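Local coordinates for protein TssK (Serratia sp. FS14, PDB 5Y0E) that serves as a baseplate subunit of the bacterial type VI secretion system, forms trimers and probably links the baseplate to the membrane-spanning complex, at residues Ala107-Val112 against Glu119-Tyr124; Leu191-Asn196 against Asp255-Glu260; Arg395-His400 against Glu438-Arg443. All coordinates share one frame; numbering follows the deposited sequence.

Interaction 1 (Ala107-Val112 against Glu119-Tyr124); sequences AGREDV and EALARY
The guanidinium of Arg-109 lies across Leu-121, whose CB and CD1 sit against one of its faces, CD1 displaced toward the rim. The closest approach is from Arg-109 NE to Leu-121 CB, at 3.5 Å. A bend at chi3 turns the end of the arginine over the leucine, and its NH2 goes on to a salt bridge with Glu-162, a residue that also packs on Leu-121. Asp-111 OD2 lies off the edge of the Arg-123 guanidinium, near its plane, and the carboxylate and guanidinium planes are 7° apart. Asp-111 OD2 nevertheless stays 4.3 Å from Arg-123 NE, beyond salt-bridge range, and the aspartate leans mainly on the aliphatic shaft, its OD1 3.4 Å from Arg-123 CD. The charged end of Arg-123 is engaged by Asp-71 instead, with further bonds to Thr-73 OG1 and Pro-103 O. The Tyr-124 ring likewise presents its edge to Asp-111: the backbone O lies in the ring plane, and OD2 comes within 3.8 Å of Tyr-124 CD2.

Strand 112-113, the outermost strand of this chain's mixed sheet, runs parallel to strand 124-131 here, whereas the other neighbouring strands are antiparallel. Val-112 and Tyr-124 form the bridge pair, with their side chains on the same face. One carbonyl carries both hydrogen bonds between the segments: Asp-111 O accepts from Tyr-124 N at 3.0 Å, and more weakly from Arg-123 N at 3.2 Å. Just beyond, Val-112 CA makes a CH...O contact of 3.5 Å to Tyr-124 O. Two other subunits reach this edge: the backbone of Asp-111 also hydrogen-bonds to the second subunit, whose Leu-134 and Asn-135 pack on Asp-111 and Val-112, while Val-8 and Tyr-26 of the third subunit meet Val-112 and Tyr-124.

Interaction 2 (Leu191-Asn196 against Asp255-Glu260); sequences LNCQGN and DHLHPE
The contact is built on an Asx turn, whose asparagine, Asn-192, extends its amide to the backbone of Asp-255 and Leu-257, in the loop that precedes helix 259-273. With CG anti to the backbone N (chi1 -176°), the amide is carried away from its own backbone nitrogen and slots in beside the opposite segment. Both ends of the amide are used. Asn-192 OD1 accepts from Leu-257 N at 2.8 Å and, on the other face of its plane, from Gln-194 N at 3.2 Å, the bond that closes the turn. Asn-192 ND2 donates to Asp-255 O at 3.0 Å, in the plane of that carbonyl. Three bonds therefore fix the rotation of this buried group.

Two helix starts meet at this junction: the turn runs through the 3-10 segment 193-195 to Asn-196, the N-cap of helix 197-222, while His-258 caps helix 259-273 by accepting from Glu-260 N at its ND1. Cys-193 N donates a hydrogen bond to Leu-257 O at 2.7 Å, almost straight (177°). Cys-193 SG rests on Pro-259, 4.0 Å from its CG, and Leu-191 approaches the His-258 ring obliquely, its CD2 4.0 Å from His-258 CD2. His-258 NE2 continues to Cys-41 O. From the third subunit, Ala-37 O receives a hydrogen bond from His-256 NE2, and His-38 packs on Leu-191.

Interaction 3 (Arg395-His400 against Glu438-Arg443); sequences RQIPYH and EFWAIR
Ile-397 descends onto the indole of Trp-440, beginning with its CB, which lies 3.9 Å from Trp-440 CD2 at the ring fusion. There the side chain divides. The CG2 methyl sits above the rim of the indole by CD2 and CE3, 3.4 Å from Trp-440 CE3, and also touches Ile-442 CD1. The other branch leaves between the backbone N and the carbonyl carbon (chi1 64°), and this sends its end over the pyrrole portion. The terminal CD1 thus stands 4.0 Å from the centroid of the five-membered ring of Trp-440, 24° off the ring normal, in a CH-pi contact. Both branches rest on the same indole face, CD1 over the five-membered ring and CG2 at the rim. Pro-398 meets the outer part of the indole, its CD 3.7 Å from Trp-440 CZ2, while Gln-396 crosses Ile-442 at about a right angle, its CG 3.6 Å from Ile-442 CG2.

The loop 395-400 runs alongside strand 436-443 in nearly the opposite direction; this is an inner strand of an eight-stranded antiparallel sheet, flanked by 317-324 and 343-350. Strand alternation turns Glu-438, Trp-440 and Ile-442 to the loop, whereas Phe-439 faces the other way and meets Phe-424 edge-to-face. At the far end the contact becomes polar. Trp-440 NE1 donates to Glu-438 OE1 at 3.1 Å, and His-400 NE2 donates to Glu-438 OE2 at 2.9 Å. Each donor has its oxygen in its ring plane, but the carboxylate stands 88° to the imidazole. Bonds to both oxygens hold the carboxylate against rotation and link it to the indole edge; the histidine may also ease the burial of its negative charge. Gln-216 of helix 197-222 touches both Glu-438 and His-400.

How the interactions relate
The three contacts, all partly buried, lie in series along the chain and do not touch. Interaction 2 lies nearest the middle, its centre about 9 Å from the chain's, whereas interactions 1 and 3 sit on opposite sides, their centres about 62 Å apart. Interaction 1 joins a parallel strand pair at the edge of this chain's mixed sheet; interaction 3 lays a loop over an inner strand of a different sheet. Helix 197-222 relates interactions 2 and 3: 191-196 leads into it, and its Gln-216 reaches interaction 3. Interaction 1 combines a shared backbone carbonyl with arginine side-chain contacts, interaction 2 an asparagine amide with a backbone bond; interaction 3 is mainly apolar-aromatic. Other subunits reach interactions 1 and 2 but not 3.

Interaction 1 (Ala107-Val112 against Glu119-Tyr124)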
# COMPACT_ATOMS: atom_id res chain seq x y z
N ALA A 107 -27.97 21.70 -20.33
CA ALA A 107 -28.03 22.71 -21.37
C ALA A 107 -29.41 23.33 -21.50
O ALA A 107 -29.52 24.48 -21.94
CB ALA A 107 -27.58 22.12 -22.71
N GLY A 108 -30.45 22.60 -21.11
CA GLY A 108 -31.82 23.10 -21.13
C GLY A 108 -32.16 24.12 -20.06
O GLY A 108 -33.29 24.61 -20.03
N ARG A 109 -31.22 24.46 -19.19
CA ARG A 109 -31.48 25.39 -18.10
C ARG A 109 -30.36 26.40 -18.05
O ARG A 109 -29.22 26.11 -18.40
CB ARG A 109 -31.57 24.68 -16.74
CG ARG A 109 -32.37 23.40 -16.71
CD ARG A 109 -32.51 22.89 -15.29
NE ARG A 109 -31.23 22.57 -14.66
CZ ARG A 109 -30.84 21.34 -14.35
NH1 ARG A 109 -29.66 21.13 -13.78
NH2 ARG A 109 -31.64 20.31 -14.58
N GLU A 110 -30.69 27.60 -17.60
CA GLU A 110 -29.69 28.63 -17.43
C GLU A 110 -28.70 28.20 -16.37
O GLU A 110 -29.04 27.51 -15.41
CB GLU A 110 -30.37 29.94 -17.06
CG GLU A 110 -31.81 29.97 -17.54
CD GLU A 110 -32.51 31.24 -17.17
OE1 GLU A 110 -32.56 32.16 -18.02
OE2 GLU A 110 -33.01 31.33 -16.03
N ASP A 111 -27.44 28.60 -16.55
CA ASP A 111 -26.36 28.19 -15.67
C ASP A 111 -25.85 29.30 -14.78
O ASP A 111 -25.14 29.02 -13.80
CB ASP A 111 -25.18 27.65 -16.48
CG ASP A 111 -24.46 26.53 -15.77
OD1 ASP A 111 -25.15 25.57 -15.40
OD2 ASP A 111 -23.23 26.62 -15.57
N VAL A 112 -26.16 30.55 -15.10
CA VAL A 112 -25.76 31.69 -14.31
C VAL A 112 -27.01 32.48 -13.99
O VAL A 112 -27.87 32.67 -14.85
CB VAL A 112 -24.75 32.58 -15.05
CG1 VAL A 112 -24.20 33.63 -14.11
CG2 VAL A 112 -23.66 31.73 -15.63
N GLU A 119 -34.89 27.26 -5.10
CA GLU A 119 -35.30 26.40 -6.19
C GLU A 119 -34.81 26.70 -7.62
O GLU A 119 -35.52 26.44 -8.57
CB GLU A 119 -36.80 26.46 -6.24
CG GLU A 119 -37.29 27.87 -6.02
CD GLU A 119 -37.81 28.48 -7.29
OE1 GLU A 119 -38.47 27.77 -8.06
OE2 GLU A 119 -37.57 29.67 -7.53
N ALA A 120 -33.63 27.23 -7.79
CA ALA A 120 -33.13 27.53 -9.10
C ALA A 120 -31.92 26.66 -9.31
O ALA A 120 -30.98 26.69 -8.56
CB ALA A 120 -32.77 28.98 -9.21
N LEU A 121 -31.96 25.88 -10.36
CA LEU A 121 -30.87 24.99 -10.64
C LEU A 121 -29.68 25.53 -11.39
O LEU A 121 -29.08 24.83 -12.16
CB LEU A 121 -31.41 23.79 -11.36
CG LEU A 121 -32.59 23.28 -10.56
CD1 LEU A 121 -33.37 22.31 -11.40
CD2 LEU A 121 -32.07 22.61 -9.32
N ALA A 122 -29.33 26.77 -11.13
CA ALA A 122 -28.19 27.35 -11.76
C ALA A 122 -26.96 27.00 -10.97
O ALA A 122 -27.00 26.92 -9.78
CB ALA A 122 -28.35 28.85 -11.84
N ARG A 123 -25.85 26.80 -11.64
CA ARG A 123 -24.65 26.44 -10.96
C ARG A 123 -23.90 27.64 -10.44
O ARG A 123 -23.15 27.54 -9.52
CB ARG A 123 -23.75 25.63 -11.87
CG ARG A 123 -24.18 24.19 -12.00
CD ARG A 123 -23.57 23.49 -13.18
NE ARG A 123 -22.14 23.35 -13.03
CZ ARG A 123 -21.54 22.30 -12.51
NH1 ARG A 123 -22.23 21.29 -12.08
NH2 ARG A 123 -20.24 22.27 -12.42
N TYR A 124 -24.14 28.79 -11.03
CA TYR A 124 -23.42 29.95 -10.60
C TYR A 124 -24.26 31.16 -10.28
O TYR A 124 -25.32 31.33 -10.81
CB TYR A 124 -22.42 30.33 -11.67
CG TYR A 124 -21.30 29.34 -11.85
CD1 TYR A 124 -20.16 29.45 -11.12
CD2 TYR A 124 -21.40 28.32 -12.76
CE1 TYR A 124 -19.15 28.56 -11.28
CE2 TYR A 124 -20.39 27.43 -12.92
CZ TYR A 124 -19.26 27.55 -12.17
OH TYR A 124 -18.25 26.67 -12.32

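Interaction 2 (Leu191-Asn196 against Asp255-Glu260)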
# COMPACT_ATOMS: atom_id res chain seq x y z
N LEU A 191 -11.22 12.48 0.22
CA LEU A 191 -10.13 12.28 -0.72
C LEU A 191 -8.78 12.16 -0.03
O LEU A 191 -7.86 11.62 -0.62
CB LEU A 191 -10.07 13.41 -1.75
CG LEU A 191 -11.21 13.25 -2.74
CD1 LEU A 191 -11.22 14.36 -3.73
CD2 LEU A 191 -11.13 11.93 -3.43
N ASN A 192 -8.66 12.62 1.20
CA ASN A 192 -7.44 12.43 1.96
C ASN A 192 -7.80 11.92 3.34
O ASN A 192 -8.54 12.58 4.07
CB ASN A 192 -6.67 13.73 2.04
CG ASN A 192 -5.34 13.58 2.73
OD1 ASN A 192 -4.86 12.49 2.91
ND2 ASN A 192 -4.76 14.67 3.12
N CYS A 193 -7.25 10.78 3.71
CA CYS A 193 -7.46 10.27 5.05
C CYS A 193 -7.11 11.30 6.10
O CYS A 193 -7.72 11.34 7.16
CB CYS A 193 -6.63 9.00 5.27
SG CYS A 193 -7.25 7.54 4.44
N GLN A 194 -6.14 12.16 5.82
CA GLN A 194 -5.74 13.11 6.83
C GLN A 194 -6.72 14.26 6.99
O GLN A 194 -6.56 15.06 7.91
CB GLN A 194 -4.36 13.63 6.52
CG GLN A 194 -3.31 12.54 6.51
CD GLN A 194 -2.93 12.09 7.91
OE1 GLN A 194 -2.72 12.91 8.78
NE2 GLN A 194 -2.83 10.79 8.11
N GLY A 195 -7.74 14.36 6.14
CA GLY A 195 -8.74 15.38 6.32
C GLY A 195 -9.86 15.03 7.27
O GLY A 195 -10.75 15.84 7.50
N ASN A 196 -9.85 13.83 7.84
CA ASN A 196 -10.93 13.38 8.66
C ASN A 196 -10.37 12.81 9.95
O ASN A 196 -9.50 11.93 9.92
CB ASN A 196 -11.77 12.32 7.95
CG ASN A 196 -12.83 11.74 8.85
OD1 ASN A 196 -12.61 10.74 9.53
ND2 ASN A 196 -13.96 12.39 8.88
N ASP A 255 1.31 12.78 4.07
CA ASP A 255 0.47 13.96 4.12
C ASP A 255 -0.80 13.79 3.32
O ASP A 255 -1.78 14.49 3.57
CB ASP A 255 1.21 15.18 3.59
CG ASP A 255 2.12 15.76 4.59
OD1 ASP A 255 2.02 15.38 5.76
OD2 ASP A 255 2.92 16.62 4.23
N HIS A 256 -0.80 12.91 2.34
CA HIS A 256 -1.95 12.73 1.49
C HIS A 256 -2.09 11.25 1.16
O HIS A 256 -1.15 10.63 0.66
CB HIS A 256 -1.80 13.56 0.23
CG HIS A 256 -2.94 13.43 -0.71
ND1 HIS A 256 -3.11 12.33 -1.51
CD2 HIS A 256 -3.97 14.26 -0.98
CE1 HIS A 256 -4.20 12.49 -2.24
NE2 HIS A 256 -4.73 13.66 -1.94
N LEU A 257 -3.26 10.69 1.44
CA LEU A 257 -3.51 9.27 1.23
C LEU A 257 -5.00 9.04 1.01
O LEU A 257 -5.80 9.33 1.90
CB LEU A 257 -3.00 8.46 2.41
CG LEU A 257 -3.38 7.00 2.47
CD1 LEU A 257 -2.58 6.23 1.45
CD2 LEU A 257 -3.13 6.45 3.84
N HIS A 258 -5.35 8.54 -0.16
CA HIS A 258 -6.74 8.25 -0.47
C HIS A 258 -7.22 7.01 0.29
O HIS A 258 -6.50 6.01 0.39
CB HIS A 258 -6.90 8.04 -1.98
CG HIS A 258 -8.32 7.91 -2.45
ND1 HIS A 258 -9.19 6.96 -1.99
CD2 HIS A 258 -9.00 8.60 -3.40
CE1 HIS A 258 -10.34 7.06 -2.61
NE2 HIS A 258 -10.26 8.06 -3.47
N PRO A 259 -8.44 7.06 0.85
CA PRO A 259 -8.97 5.94 1.64
C PRO A 259 -9.03 4.61 0.93
O PRO A 259 -8.86 3.57 1.56
CB PRO A 259 -10.39 6.41 1.98
CG PRO A 259 -10.30 7.88 1.95
CD PRO A 259 -9.27 8.26 0.96
N GLU A 260 -9.29 4.60 -0.37
CA GLU A 260 -9.39 3.34 -1.06
C GLU A 260 -8.07 2.62 -1.04
O GLU A 260 -8.03 1.39 -0.95
CB GLU A 260 -9.88 3.56 -2.47
CG GLU A 260 -9.95 2.30 -3.27
CD GLU A 260 -8.64 2.00 -4.03
OE1 GLU A 260 -7.91 2.94 -4.42
OE2 GLU A 260 -8.36 0.83 -4.24

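Interaction 3 (Arg395-His400 against Glu438-Arg443)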
# COMPACT_ATOMS: atom_id res chain seq x y z
N ARG A 395 -6.26 -10.52 36.10
CA ARG A 395 -6.75 -11.49 35.15
C ARG A 395 -7.12 -10.88 33.82
O ARG A 395 -7.29 -11.62 32.85
CB ARG A 395 -7.93 -12.23 35.76
CG ARG A 395 -9.01 -11.34 36.32
CD ARG A 395 -10.07 -12.18 37.04
NE ARG A 395 -11.33 -11.46 37.19
CZ ARG A 395 -11.64 -10.72 38.25
NH1 ARG A 395 -10.79 -10.61 39.26
NH2 ARG A 395 -12.81 -10.09 38.30
N GLN A 396 -7.22 -9.56 33.72
CA GLN A 396 -7.68 -8.94 32.48
C GLN A 396 -6.58 -8.68 31.48
O GLN A 396 -6.89 -8.43 30.31
CB GLN A 396 -8.37 -7.60 32.76
CG GLN A 396 -9.63 -7.69 33.57
CD GLN A 396 -9.34 -7.77 35.04
OE1 GLN A 396 -8.18 -7.72 35.45
NE2 GLN A 396 -10.38 -7.87 35.84
N ILE A 397 -5.32 -8.69 31.89
CA ILE A 397 -4.23 -8.44 30.96
C ILE A 397 -3.32 -9.65 31.00
O ILE A 397 -3.41 -10.47 31.93
CB ILE A 397 -3.46 -7.15 31.31
CG1 ILE A 397 -2.80 -7.28 32.67
CG2 ILE A 397 -4.39 -5.99 31.28
CD1 ILE A 397 -1.80 -6.20 32.93
N PRO A 398 -2.46 -9.83 30.01
CA PRO A 398 -1.54 -10.97 30.03
C PRO A 398 -0.55 -10.82 31.16
O PRO A 398 -0.12 -9.72 31.48
CB PRO A 398 -0.84 -10.89 28.67
CG PRO A 398 -1.66 -10.02 27.85
CD PRO A 398 -2.30 -9.06 28.76
N TYR A 399 -0.18 -11.93 31.76
CA TYR A 399 0.79 -11.92 32.83
C TYR A 399 2.08 -12.54 32.34
O TYR A 399 2.11 -13.72 32.01
CB TYR A 399 0.28 -12.71 34.03
CG TYR A 399 1.38 -13.10 34.98
CD1 TYR A 399 1.98 -12.17 35.78
CD2 TYR A 399 1.81 -14.39 35.07
CE1 TYR A 399 2.96 -12.51 36.62
CE2 TYR A 399 2.80 -14.75 35.92
CZ TYR A 399 3.37 -13.80 36.69
OH TYR A 399 4.36 -14.14 37.56
N HIS A 400 3.14 -11.74 32.30
CA HIS A 400 4.48 -12.23 31.98
C HIS A 400 5.19 -12.63 33.26
O HIS A 400 5.49 -11.78 34.10
CB HIS A 400 5.30 -11.19 31.24
CG HIS A 400 4.58 -10.56 30.10
ND1 HIS A 400 3.61 -11.23 29.37
CD2 HIS A 400 4.67 -9.33 29.56
CE1 HIS A 400 3.15 -10.42 28.44
NE2 HIS A 400 3.77 -9.26 28.53
N GLU A 438 5.05 -2.18 30.28
CA GLU A 438 3.76 -2.17 29.63
C GLU A 438 2.83 -1.36 30.50
O GLU A 438 2.92 -1.40 31.73
CB GLU A 438 3.22 -3.58 29.41
CG GLU A 438 4.10 -4.44 28.57
CD GLU A 438 3.50 -5.79 28.26
OE1 GLU A 438 2.42 -6.10 28.77
OE2 GLU A 438 4.12 -6.56 27.51
N PHE A 439 1.95 -0.60 29.87
CA PHE A 439 1.01 0.26 30.57
C PHE A 439 -0.38 -0.15 30.14
O PHE A 439 -0.71 -0.10 28.95
CB PHE A 439 1.28 1.72 30.25
CG PHE A 439 0.59 2.65 31.16
CD1 PHE A 439 1.07 2.87 32.41
CD2 PHE A 439 -0.54 3.32 30.76
CE1 PHE A 439 0.44 3.73 33.26
CE2 PHE A 439 -1.18 4.19 31.61
CZ PHE A 439 -0.69 4.39 32.86
N TRP A 440 -1.17 -0.58 31.09
CA TRP A 440 -2.50 -1.08 30.80
C TRP A 440 -3.56 -0.31 31.56
O TRP A 440 -3.32 0.16 32.68
CB TRP A 440 -2.60 -2.55 31.15
CG TRP A 440 -1.88 -3.46 30.24
CD1 TRP A 440 -0.59 -3.85 30.34
CD2 TRP A 440 -2.43 -4.12 29.10
NE1 TRP A 440 -0.29 -4.71 29.32
CE2 TRP A 440 -1.41 -4.90 28.56
CE3 TRP A 440 -3.68 -4.12 28.50
CZ2 TRP A 440 -1.59 -5.67 27.44
CZ3 TRP A 440 -3.86 -4.89 27.39
CH2 TRP A 440 -2.83 -5.65 26.87
N ALA A 441 -4.73 -0.20 30.96
CA ALA A 441 -5.91 0.34 31.59
C ALA A 441 -6.95 -0.77 31.66
O ALA A 441 -7.17 -1.46 30.66
CB ALA A 441 -6.45 1.53 30.83
N ILE A 442 -7.58 -0.94 32.82
CA ILE A 442 -8.45 -2.08 33.08
C ILE A 442 -9.82 -1.58 33.52
O ILE A 442 -9.93 -0.91 34.55
CB ILE A 442 -7.87 -3.02 34.14
CG1 ILE A 442 -6.45 -3.41 33.73
CG2 ILE A 442 -8.71 -4.24 34.27
CD1 ILE A 442 -5.84 -4.47 34.58
N ARG A 443 -10.84 -1.93 32.76
CA ARG A 443 -12.18 -1.45 33.03
C ARG A 443 -12.68 -1.97 34.37
O ARG A 443 -12.40 -3.10 34.77
CB ARG A 443 -13.11 -1.88 31.91
CG ARG A 443 -14.37 -1.05 31.82
CD ARG A 443 -15.34 -1.59 30.78
NE ARG A 443 -14.80 -1.60 29.43
CZ ARG A 443 -14.71 -0.53 28.64
NH1 ARG A 443 -15.14 0.64 29.08
NH2 ARG A 443 -14.21 -0.63 27.42